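Side-chain contacts in CELL division control protein 6 (Pyrobaculum aerophilum, PDB 1FNN), which probably takes part in regulating DNA replication as an AAA+ ATPase of the Cdc6/Cdc18 family that binds adenine nucleotide and magnesium: residues T55-T60 and V163-N168; T60-W65 and A74-I79; D132-L137 and D169-N174. All blocks are in the same frame, centred on the assembly; numbering follows the deposited sequence.

Contact 1 of 3, residues T55-T60 and V163-N168; sequences TGKTVT and VIVGHN. With MG (magnesium ion), chain C; ADP (adenosine-5'-diphosphate), chain D.
Lys57, in the first turn of helix 57-68, faces Val165 near the end of strand 160-166, and their CA atoms stand 7.5 Å apart. Gly56 is the N-cap of the helix, and its carbonyl O takes both Thr60 N and Thr60 OG1, from opposite faces of its plane, with the hydroxyl at 2.7 Å. This is the P-loop (Walker A), and the direct contact across to the strand is carried mainly by the lysine. The Lys57 chain leaves the helix extended and then bends at chi3 and chi4 (-62° and -66°), folding its end back toward the phosphate. On the outside of that bend Lys57 CE packs against Val165 CG1 at 3.5 Å and passes Gly166 O at 3.6 Å, without a hydrogen bond. Lys57 NZ donates to ADP O2B at 3.1 Å and to Gly51 O. It also holds a water at 2.7 Å from NZ, which is joined weakly to His167 NE2. Backbone amides add to the grip: Lys57 N reaches ADP O2B at 2.8 Å, Gly56 N serves O3A, Thr58 N serves O1B and Val59 N serves O1A, so the helix start would probably help to balance the phosphate charge. Thr58 OG1 binds magnesium at 2.1 Å; ADP O1B and four waters fill the other positions, and Asp132 hydrogen-bonds the same hydroxyl as a second-shell partner. Strand 160-166 lies between strands 127-132 and 46-50 of the parallel sheet, paired through Val165 with Leu131 and Ile164 with Leu49, while Val163 and Val165 rest on Leu61 of helix 57-68.

Contact 2 of 3, residues T60-W65 and A74-I79; sequences TLRKLW and ARFVYI
Trp65 lies flat against Phe76, and this pair is the dense end of a contact in which helix 60-65 runs antiparallel to strand 75-79, their axes 11.2 Å apart. The Trp65 five-membered ring and the Phe76 ring form an offset stack, centroids 4.3 Å apart and planes at 15°. The side chains run in opposed directions, so each CB lies over the other's ring: Phe76 CB sits over the six-membered ring of Trp65, 3.4 Å from its centroid, and Trp65 CB answers over the face of Phe76. CG anti to the backbone N in both sends each ring toward the other segment. At the indole edge, in the ring plane, Trp65 CH2 meets Ala74 O at 3.4 Å. An alanine here takes away the indole, so the Phe76 face would probably lose its stacking partner, Phe76 CB its ring and Ala74 O its edge neighbour. Against this interlocked pair, the outer side of the contact is looser and rests on a lone, tilted guanidinium. There Arg62 extends its chain from CG to NE, its NH1 at the edge of the Phe76 ring and its guanidinium over the face of Tyr78, CZ 4.1 Å from the centroid. The planes there are 42° apart, a tilted cation-pi contact with NH2 closest to the ring. No hydrogen bond joins the segments; Tyr78 OH bonds to Asp132 instead. Pi and dispersion contacts thus hold the helix to the strand within a beta-alpha-beta crossover, while the tyrosine hydroxyl is directed toward the magnesium site.

Contact 3 of 3, residues D132-L137 and D169-N174; sequences DDAFNL and DAVLNN
Phe135 and Val171 bring their backbones close, CA to CA 5.5 Å, where the 3-10 turn 134-136 passes short helix 170-173. A single methyl makes the touch. Val171 points its side chain at the turn; with chi1 74° CG1 sits between the backbone N and the carbonyl carbon, which leaves CG2 anti to the backbone N and turned to the peptide between Ala134 and Phe135, 3.9 Å from Phe135 N and 4.0 Å from Ala134 C. The Ala134 methyl stands alongside, CB to Val171 CG2 4.4 Å. Phe135 offers its backbone here but swings its ring the other way, to meet the ring of His167; Asp133 O lies over the centre of one face of that phenyl. The turn is held from within: Asp133 O accepts both Asn136 N and Asn136 ND2, with ND2 at 3.0 Å from Asp133 O in the carbonyl plane, on a lone pair. Asp132 OD1 takes Asp133 N at 2.8 Å on its anti side. Ala134 N is hydrogen-bonded to Val165 O of strand 160-166, and Val171 touches Leu50. Asp132 ends strand 127-132 and Asp133 follows it, an acidic pair placed as in a Walker B motif; Asp132 belongs to the magnesium site but here stands in the second shell, behind Thr58. Between the segments themselves there is a slight van der Waals contact of one methyl on a peptide, with no hydrogen bond, which is consistent with the turn owing its shape to its own hydrogen bonds more than to the valine.

All three contacts lie in the AAA+ ATPase domain, around one parallel sheet of strand order 2-3-4-1-5. Contacts 1 and 2 share Thr60 and helix 57-68, with centres 12 Å apart; along the chain contact 2 is nested inside the loop that contact 1 closes. Contact 3 opens after contact 2 has closed, and its segments alternate with those of contact 1, 11 Å away. Contacts 2 and 3 are 19 Å apart, yet Asp132 joins all three, its OD2 2.6 Å from both Thr58 OG1 and Tyr78 OH. Nucleotide loop, outer strand and Walker B end therefore converge on the magnesium site.

Contact 1 of 3, residues T55-T60 and V163-N168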
loop_
_atom_site.group_PDB
_atom_site.type_symbol
_atom_site.label_atom_id
_atom_site.label_comp_id
_atom_site.label_asym_id
_atom_site.label_seq_id
_atom_site.Cartn_x
_atom_site.Cartn_y
_atom_site.Cartn_z
ATOM N N THR A 55 1.276 0.465 3.349
ATOM C CA THR A 55 0.474 0.781 4.542
ATOM C C THR A 55 0.805 2.196 5.055
ATOM O O THR A 55 0.244 2.575 6.082
ATOM C CB THR A 55 0.706 -0.235 5.657
ATOM O OG1 THR A 55 2.106 -0.483 5.933
ATOM C CG2 THR A 55 0.102 -1.594 5.229
ATOM N N GLY A 56 1.430 3.073 4.258
ATOM C CA GLY A 56 1.613 4.475 4.690
ATOM C C GLY A 56 2.795 4.742 5.625
ATOM O O GLY A 56 2.847 5.799 6.288
ATOM N N LYS A 57 3.778 3.870 5.704
ATOM C CA LYS A 57 4.906 4.095 6.610
ATOM C C LYS A 57 5.700 5.345 6.162
ATOM O O LYS A 57 5.879 6.270 6.924
ATOM C CB LYS A 57 5.769 2.851 6.709
ATOM C CG LYS A 57 5.015 1.551 7.126
ATOM C CD LYS A 57 5.963 0.366 7.209
ATOM C CE LYS A 57 6.649 0.012 5.876
ATOM N NZ LYS A 57 5.610 -0.475 4.920
ATOM N N THR A 58 6.134 5.385 4.906
ATOM C CA THR A 58 6.940 6.490 4.389
ATOM C C THR A 58 6.149 7.772 4.392
ATOM O O THR A 58 6.653 8.816 4.857
ATOM C CB THR A 58 7.410 6.213 2.940
ATOM O OG1 THR A 58 8.268 5.072 3.024
ATOM C CG2 THR A 58 8.193 7.400 2.343
ATOM N N VAL A 59 4.886 7.697 3.940
ATOM C CA VAL A 59 4.102 8.923 3.873
ATOM C C VAL A 59 3.860 9.486 5.277
ATOM O O VAL A 59 3.825 10.717 5.430
ATOM C CB VAL A 59 2.773 8.817 3.111
ATOM C CG1 VAL A 59 1.634 8.172 3.881
ATOM C CG2 VAL A 59 2.357 10.222 2.653
ATOM N N THR A 60 3.629 8.607 6.244
ATOM C CA THR A 60 3.380 9.060 7.624
ATOM C C THR A 60 4.588 9.814 8.207
ATOM O O THR A 60 4.492 10.901 8.792
ATOM C CB THR A 60 2.958 7.870 8.500
ATOM O OG1 THR A 60 1.615 7.497 8.059
ATOM C CG2 THR A 60 2.914 8.281 9.971
ATOM N N VAL A 163 14.785 6.731 13.120
ATOM C CA VAL A 163 13.624 5.902 12.798
ATOM C C VAL A 163 14.078 4.850 11.775
ATOM O O VAL A 163 14.698 5.217 10.749
ATOM C CB VAL A 163 12.460 6.718 12.209
ATOM C CG1 VAL A 163 11.312 5.805 11.736
ATOM C CG2 VAL A 163 11.882 7.640 13.279
ATOM N N ILE A 164 13.749 3.579 12.009
ATOM C CA ILE A 164 14.006 2.520 11.048
ATOM C C ILE A 164 12.680 1.844 10.647
ATOM O O ILE A 164 11.670 1.913 11.372
ATOM C CB ILE A 164 14.960 1.428 11.548
ATOM C CG1 ILE A 164 14.268 0.557 12.592
ATOM C CG2 ILE A 164 16.242 2.040 12.110
ATOM C CD1 ILE A 164 15.143 -0.605 13.055
ATOM N N VAL A 165 12.641 1.422 9.390
ATOM C CA VAL A 165 11.408 0.956 8.787
ATOM C C VAL A 165 11.530 -0.456 8.213
ATOM O O VAL A 165 12.505 -0.784 7.560
ATOM C CB VAL A 165 10.973 1.913 7.661
ATOM C CG1 VAL A 165 9.654 1.447 7.050
ATOM C CG2 VAL A 165 10.816 3.358 8.110
ATOM N N GLY A 166 10.585 -1.340 8.606
ATOM C CA GLY A 166 10.627 -2.706 8.081
ATOM C C GLY A 166 9.211 -3.195 7.792
ATOM O O GLY A 166 8.226 -2.494 7.967
ATOM N N HIS A 167 9.108 -4.435 7.316
ATOM C CA HIS A 167 7.843 -5.057 6.989
ATOM C C HIS A 167 7.209 -5.774 8.175
ATOM O O HIS A 167 5.989 -5.737 8.305
ATOM C CB HIS A 167 7.997 -6.116 5.876
ATOM C CG HIS A 167 8.158 -5.437 4.544
ATOM N ND1 HIS A 167 8.902 -5.971 3.517
ATOM C CD2 HIS A 167 7.658 -4.255 4.089
ATOM C CE1 HIS A 167 8.861 -5.160 2.483
ATOM N NE2 HIS A 167 8.116 -4.115 2.803
ATOM N N ASN A 168 8.052 -6.359 9.007
ATOM C CA ASN A 168 7.598 -7.127 10.150
ATOM C C ASN A 168 8.710 -7.150 11.188
ATOM O O ASN A 168 9.789 -6.599 10.918
ATOM C CB ASN A 168 7.209 -8.568 9.758
ATOM C CG ASN A 168 8.229 -9.215 8.843
ATOM O OD1 ASN A 168 7.852 -9.686 7.760
ATOM N ND2 ASN A 168 9.495 -9.255 9.221
HETATM MG MG MG C . 7.814 3.183 2.170
HETATM P PB ADP D . 4.752 2.362 2.600
HETATM O O1B ADP D . 6.111 2.964 2.936
HETATM O O2B ADP D . 4.047 1.872 3.732
HETATM O O3B ADP D . 5.130 1.292 1.682
HETATM P PA ADP D . 3.541 4.643 1.414
HETATM O O1A ADP D . 3.840 5.600 2.494
HETATM O O2A ADP D . 4.412 4.854 0.252
HETATM O O3A ADP D . 3.639 3.201 1.932
HETATM O "O5'" ADP D . 2.009 4.820 0.861
HETATM C "C5'" ADP D . 1.737 4.205 -0.386
HETATM C "C4'" ADP D . 0.886 5.212 -1.185
HETATM O "O4'" ADP D . -0.316 5.424 -0.479
HETATM C "C3'" ADP D . 1.513 6.591 -1.343
HETATM O "O3'" ADP D . 1.063 7.140 -2.570
HETATM C "C2'" ADP D . 0.973 7.260 -0.125
HETATM O "O2'" ADP D . 0.962 8.683 -0.244
HETATM C "C1'" ADP D . -0.473 6.746 -0.124
HETATM N N9 ADP D . -0.921 6.726 1.213
HETATM C C8 ADP D . -0.643 5.756 2.139
HETATM N N7 ADP D . -1.365 5.810 3.219
HETATM C C5 ADP D . -2.183 6.902 2.980
HETATM C C6 ADP D . -3.176 7.515 3.761
HETATM N N6 ADP D . -3.470 7.069 4.972
HETATM N N1 ADP D . -3.792 8.593 3.269
HETATM C C2 ADP D . -3.447 9.039 2.077
HETATM N N3 ADP D . -2.531 8.563 1.234
HETATM C C4 ADP D . -1.924 7.469 1.769
HETATM O O HOH W 1 7.326 -1.413 3.016
HETATM O O HOH W 2 8.782 2.274 3.747
HETATM O O HOH W 3 9.599 3.331 1.113
HETATM O O HOH W 4 7.631 1.227 1.155
HETATM O O HOH W 5 7.186 4.262 0.334
#

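Contact 2 of 3, residues T60-W65 and A74-I79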
loop_
_atom_site.group_PDB
_atom_site.type_symbol
_atom_site.label_atom_id
_atom_site.label_comp_id
_atom_site.label_asym_id
_atom_site.label_seq_id
_atom_site.Cartn_x
_atom_site.Cartn_y
_atom_site.Cartn_z
ATOM N N THR A 60 3.629 8.607 6.244
ATOM C CA THR A 60 3.380 9.060 7.624
ATOM C C THR A 60 4.588 9.814 8.207
ATOM O O THR A 60 4.492 10.901 8.792
ATOM C CB THR A 60 2.958 7.870 8.500
ATOM O OG1 THR A 60 1.615 7.497 8.059
ATOM C CG2 THR A 60 2.914 8.281 9.971
ATOM N N LEU A 61 5.756 9.251 7.992
ATOM C CA LEU A 61 7.018 9.884 8.385
ATOM C C LEU A 61 7.270 11.206 7.649
ATOM O O LEU A 61 7.693 12.212 8.211
ATOM C CB LEU A 61 8.102 8.921 7.943
ATOM C CG LEU A 61 8.781 8.012 8.930
ATOM C CD1 LEU A 61 9.670 7.093 8.091
ATOM C CD2 LEU A 61 9.492 8.853 9.980
ATOM N N ARG A 62 6.944 11.276 6.344
ATOM C CA ARG A 62 7.110 12.498 5.588
ATOM C C ARG A 62 6.175 13.572 6.118
ATOM O O ARG A 62 6.516 14.765 6.162
ATOM C CB ARG A 62 6.930 12.300 4.059
ATOM C CG ARG A 62 8.150 11.479 3.556
ATOM C CD ARG A 62 8.335 11.759 2.083
ATOM N NE ARG A 62 9.498 11.204 1.472
ATOM C CZ ARG A 62 10.790 11.452 1.486
ATOM N NH1 ARG A 62 11.376 12.424 2.180
ATOM N NH2 ARG A 62 11.590 10.678 0.749
ATOM N N LYS A 63 4.971 13.173 6.520
ATOM C CA LYS A 63 4.006 14.109 7.052
ATOM C C LYS A 63 4.490 14.652 8.407
ATOM O O LYS A 63 4.305 15.853 8.697
ATOM C CB LYS A 63 2.639 13.476 7.226
ATOM C CG LYS A 63 1.657 14.320 8.018
ATOM C CD LYS A 63 1.180 15.529 7.221
ATOM C CE LYS A 63 0.662 15.271 5.837
ATOM N NZ LYS A 63 0.163 16.521 5.143
ATOM N N LEU A 64 5.034 13.741 9.209
ATOM C CA LEU A 64 5.606 14.231 10.484
ATOM C C LEU A 64 6.645 15.331 10.197
ATOM O O LEU A 64 6.652 16.368 10.867
ATOM C CB LEU A 64 6.247 13.076 11.227
ATOM C CG LEU A 64 6.718 13.170 12.684
ATOM C CD1 LEU A 64 8.134 13.693 12.778
ATOM C CD2 LEU A 64 5.760 13.945 13.569
ATOM N N TRP A 65 7.601 15.051 9.338
ATOM C CA TRP A 65 8.623 16.066 8.989
ATOM C C TRP A 65 8.003 17.371 8.522
ATOM O O TRP A 65 8.425 18.505 8.849
ATOM C CB TRP A 65 9.606 15.551 7.927
ATOM C CG TRP A 65 10.601 16.650 7.592
ATOM C CD1 TRP A 65 10.718 17.330 6.408
ATOM C CD2 TRP A 65 11.594 17.175 8.477
ATOM N NE1 TRP A 65 11.738 18.239 6.531
ATOM C CE2 TRP A 65 12.294 18.186 7.764
ATOM C CE3 TRP A 65 11.953 16.891 9.797
ATOM C CZ2 TRP A 65 13.334 18.905 8.340
ATOM C CZ3 TRP A 65 13.005 17.622 10.362
ATOM C CH2 TRP A 65 13.677 18.612 9.629
ATOM N N ALA A 74 16.853 20.523 13.692
ATOM C CA ALA A 74 17.379 19.244 13.284
ATOM C C ALA A 74 17.424 19.132 11.768
ATOM O O ALA A 74 16.503 19.687 11.140
ATOM C CB ALA A 74 16.498 18.099 13.830
ATOM N N ARG A 75 18.307 18.299 11.267
ATOM C CA ARG A 75 18.359 18.067 9.810
ATOM C C ARG A 75 17.715 16.712 9.471
ATOM O O ARG A 75 18.086 15.723 10.116
ATOM C CB ARG A 75 19.833 17.948 9.372
ATOM C CG ARG A 75 20.661 19.110 9.944
ATOM C CD ARG A 75 20.482 20.361 9.117
ATOM N NE ARG A 75 21.625 21.252 9.399
ATOM C CZ ARG A 75 22.679 21.530 8.635
ATOM N NH1 ARG A 75 22.845 21.002 7.442
ATOM N NH2 ARG A 75 23.567 22.375 9.143
ATOM N N PHE A 76 16.792 16.664 8.528
ATOM C CA PHE A 76 16.124 15.413 8.181
ATOM C C PHE A 76 16.947 14.684 7.119
ATOM O O PHE A 76 17.189 15.289 6.073
ATOM C CB PHE A 76 14.781 15.776 7.547
ATOM C CG PHE A 76 13.911 14.636 7.098
ATOM C CD1 PHE A 76 13.640 13.559 7.916
ATOM C CD2 PHE A 76 13.349 14.662 5.839
ATOM C CE1 PHE A 76 12.820 12.521 7.475
ATOM C CE2 PHE A 76 12.536 13.638 5.393
ATOM C CZ PHE A 76 12.263 12.554 6.210
ATOM N N VAL A 77 17.539 13.570 7.458
ATOM C CA VAL A 77 18.431 12.819 6.598
ATOM C C VAL A 77 17.756 11.492 6.213
ATOM O O VAL A 77 17.640 10.561 7.016
ATOM C CB VAL A 77 19.798 12.608 7.280
ATOM C CG1 VAL A 77 20.662 11.751 6.351
ATOM C CG2 VAL A 77 20.525 13.962 7.514
ATOM N N TYR A 78 17.107 11.530 5.062
ATOM C CA TYR A 78 16.288 10.370 4.649
ATOM C C TYR A 78 17.129 9.392 3.852
ATOM O O TYR A 78 17.665 9.716 2.780
ATOM C CB TYR A 78 15.076 10.905 3.896
ATOM C CG TYR A 78 14.233 9.747 3.359
ATOM C CD1 TYR A 78 13.262 9.153 4.155
ATOM C CD2 TYR A 78 14.455 9.281 2.067
ATOM C CE1 TYR A 78 12.506 8.106 3.671
ATOM C CE2 TYR A 78 13.700 8.227 1.566
ATOM C CZ TYR A 78 12.729 7.651 2.384
ATOM O OH TYR A 78 11.987 6.621 1.907
ATOM N N ILE A 79 17.208 8.140 4.322
ATOM C CA ILE A 79 18.012 7.130 3.650
ATOM C C ILE A 79 17.092 6.027 3.107
ATOM O O ILE A 79 16.511 5.291 3.904
ATOM C CB ILE A 79 19.078 6.467 4.501
ATOM C CG1 ILE A 79 20.095 7.409 5.148
ATOM C CG2 ILE A 79 19.894 5.438 3.667
ATOM C CD1 ILE A 79 20.764 8.337 4.126
#

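Contact 3 of 3, residues D132-L137 and D169-N174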
loop_
_atom_site.group_PDB
_atom_site.type_symbol
_atom_site.label_atom_id
_atom_site.label_comp_id
_atom_site.label_asym_id
_atom_site.label_seq_id
_atom_site.Cartn_x
_atom_site.Cartn_y
_atom_site.Cartn_z
ATOM N N ASP A 132 14.795 4.048 5.847
ATOM C CA ASP A 132 13.585 3.483 5.283
ATOM C C ASP A 132 13.900 2.157 4.588
ATOM O O ASP A 132 15.046 1.908 4.210
ATOM C CB ASP A 132 12.929 4.427 4.253
ATOM C CG ASP A 132 11.427 4.278 4.227
ATOM O OD1 ASP A 132 10.901 3.246 4.732
ATOM O OD2 ASP A 132 10.737 5.179 3.707
ATOM N N ASP A 133 12.937 1.264 4.570
ATOM C CA ASP A 133 13.121 -0.097 4.063
ATOM C C ASP A 133 14.455 -0.685 4.472
ATOM O O ASP A 133 15.213 -1.185 3.640
ATOM C CB ASP A 133 13.008 -0.171 2.533
ATOM C CG ASP A 133 11.626 0.354 2.148
ATOM O OD1 ASP A 133 10.665 0.039 2.887
ATOM O OD2 ASP A 133 11.596 1.055 1.124
ATOM N N ALA A 134 14.668 -0.696 5.776
ATOM C CA ALA A 134 15.892 -1.138 6.403
ATOM C C ALA A 134 16.138 -2.629 6.432
ATOM O O ALA A 134 17.295 -3.018 6.644
ATOM C CB ALA A 134 15.929 -0.556 7.824
ATOM N N PHE A 135 15.193 -3.451 6.046
ATOM C CA PHE A 135 15.371 -4.880 5.827
ATOM C C PHE A 135 16.384 -5.128 4.718
ATOM O O PHE A 135 17.094 -6.142 4.734
ATOM C CB PHE A 135 14.064 -5.613 5.476
ATOM C CG PHE A 135 13.232 -4.970 4.413
ATOM C CD1 PHE A 135 13.385 -5.296 3.079
ATOM C CD2 PHE A 135 12.278 -4.024 4.742
ATOM C CE1 PHE A 135 12.614 -4.698 2.102
ATOM C CE2 PHE A 135 11.497 -3.415 3.784
ATOM C CZ PHE A 135 11.669 -3.757 2.452
ATOM N N ASN A 136 16.576 -4.161 3.816
ATOM C CA ASN A 136 17.588 -4.236 2.788
ATOM C C ASN A 136 19.013 -4.155 3.325
ATOM O O ASN A 136 19.907 -4.472 2.533
ATOM C CB ASN A 136 17.402 -3.140 1.738
ATOM C CG ASN A 136 16.184 -3.364 0.879
ATOM O OD1 ASN A 136 16.098 -4.346 0.138
ATOM N ND2 ASN A 136 15.226 -2.449 0.971
ATOM N N LEU A 137 19.268 -3.677 4.538
ATOM C CA LEU A 137 20.632 -3.570 5.010
ATOM C C LEU A 137 21.072 -4.860 5.729
ATOM O O LEU A 137 20.253 -5.585 6.287
ATOM C CB LEU A 137 20.849 -2.445 6.015
ATOM C CG LEU A 137 20.106 -1.121 5.916
ATOM C CD1 LEU A 137 20.757 -0.060 6.806
ATOM C CD2 LEU A 137 19.947 -0.617 4.495
ATOM N N ASP A 169 8.531 -7.938 12.236
ATOM C CA ASP A 169 9.494 -8.021 13.324
ATOM C C ASP A 169 10.825 -8.622 12.957
ATOM O O ASP A 169 11.829 -8.467 13.674
ATOM C CB ASP A 169 8.828 -8.753 14.506
ATOM C CG ASP A 169 7.730 -7.946 15.153
ATOM O OD1 ASP A 169 7.988 -7.254 16.158
ATOM O OD2 ASP A 169 6.563 -7.936 14.728
ATOM N N ALA A 170 11.002 -9.247 11.809
ATOM C CA ALA A 170 12.296 -9.798 11.409
ATOM C C ALA A 170 13.366 -8.726 11.279
ATOM O O ALA A 170 14.551 -8.988 11.545
ATOM C CB ALA A 170 12.170 -10.568 10.112
ATOM N N VAL A 171 12.978 -7.481 10.962
ATOM C CA VAL A 171 14.005 -6.429 10.882
ATOM C C VAL A 171 14.649 -6.258 12.253
ATOM O O VAL A 171 15.857 -6.001 12.345
ATOM C CB VAL A 171 13.443 -5.142 10.255
ATOM C CG1 VAL A 171 12.528 -4.387 11.214
ATOM C CG2 VAL A 171 14.603 -4.263 9.782
ATOM N N LEU A 172 13.903 -6.380 13.344
ATOM C CA LEU A 172 14.437 -6.337 14.691
ATOM C C LEU A 172 14.990 -7.668 15.203
ATOM O O LEU A 172 16.047 -7.743 15.846
ATOM C CB LEU A 172 13.297 -5.914 15.642
ATOM C CG LEU A 172 12.792 -4.479 15.484
ATOM C CD1 LEU A 172 11.727 -4.164 16.521
ATOM C CD2 LEU A 172 13.958 -3.503 15.580
ATOM N N ASN A 173 14.279 -8.762 14.889
ATOM C CA ASN A 173 14.692 -10.087 15.346
ATOM C C ASN A 173 16.053 -10.498 14.835
ATOM O O ASN A 173 16.781 -11.165 15.564
ATOM C CB ASN A 173 13.638 -11.141 14.991
ATOM C CG ASN A 173 12.408 -10.924 15.853
ATOM O OD1 ASN A 173 12.489 -10.293 16.911
ATOM N ND2 ASN A 173 11.277 -11.435 15.414
ATOM N N ASN A 174 16.469 -10.068 13.649
ATOM C CA ASN A 174 17.775 -10.404 13.113
ATOM C C ASN A 174 18.901 -9.599 13.745
ATOM O O ASN A 174 20.062 -9.785 13.388
ATOM C CB ASN A 174 17.779 -10.270 11.592
ATOM C CG ASN A 174 16.768 -11.186 10.935
ATOM O OD1 ASN A 174 16.371 -10.965 9.793
ATOM N ND2 ASN A 174 16.322 -12.229 11.614
#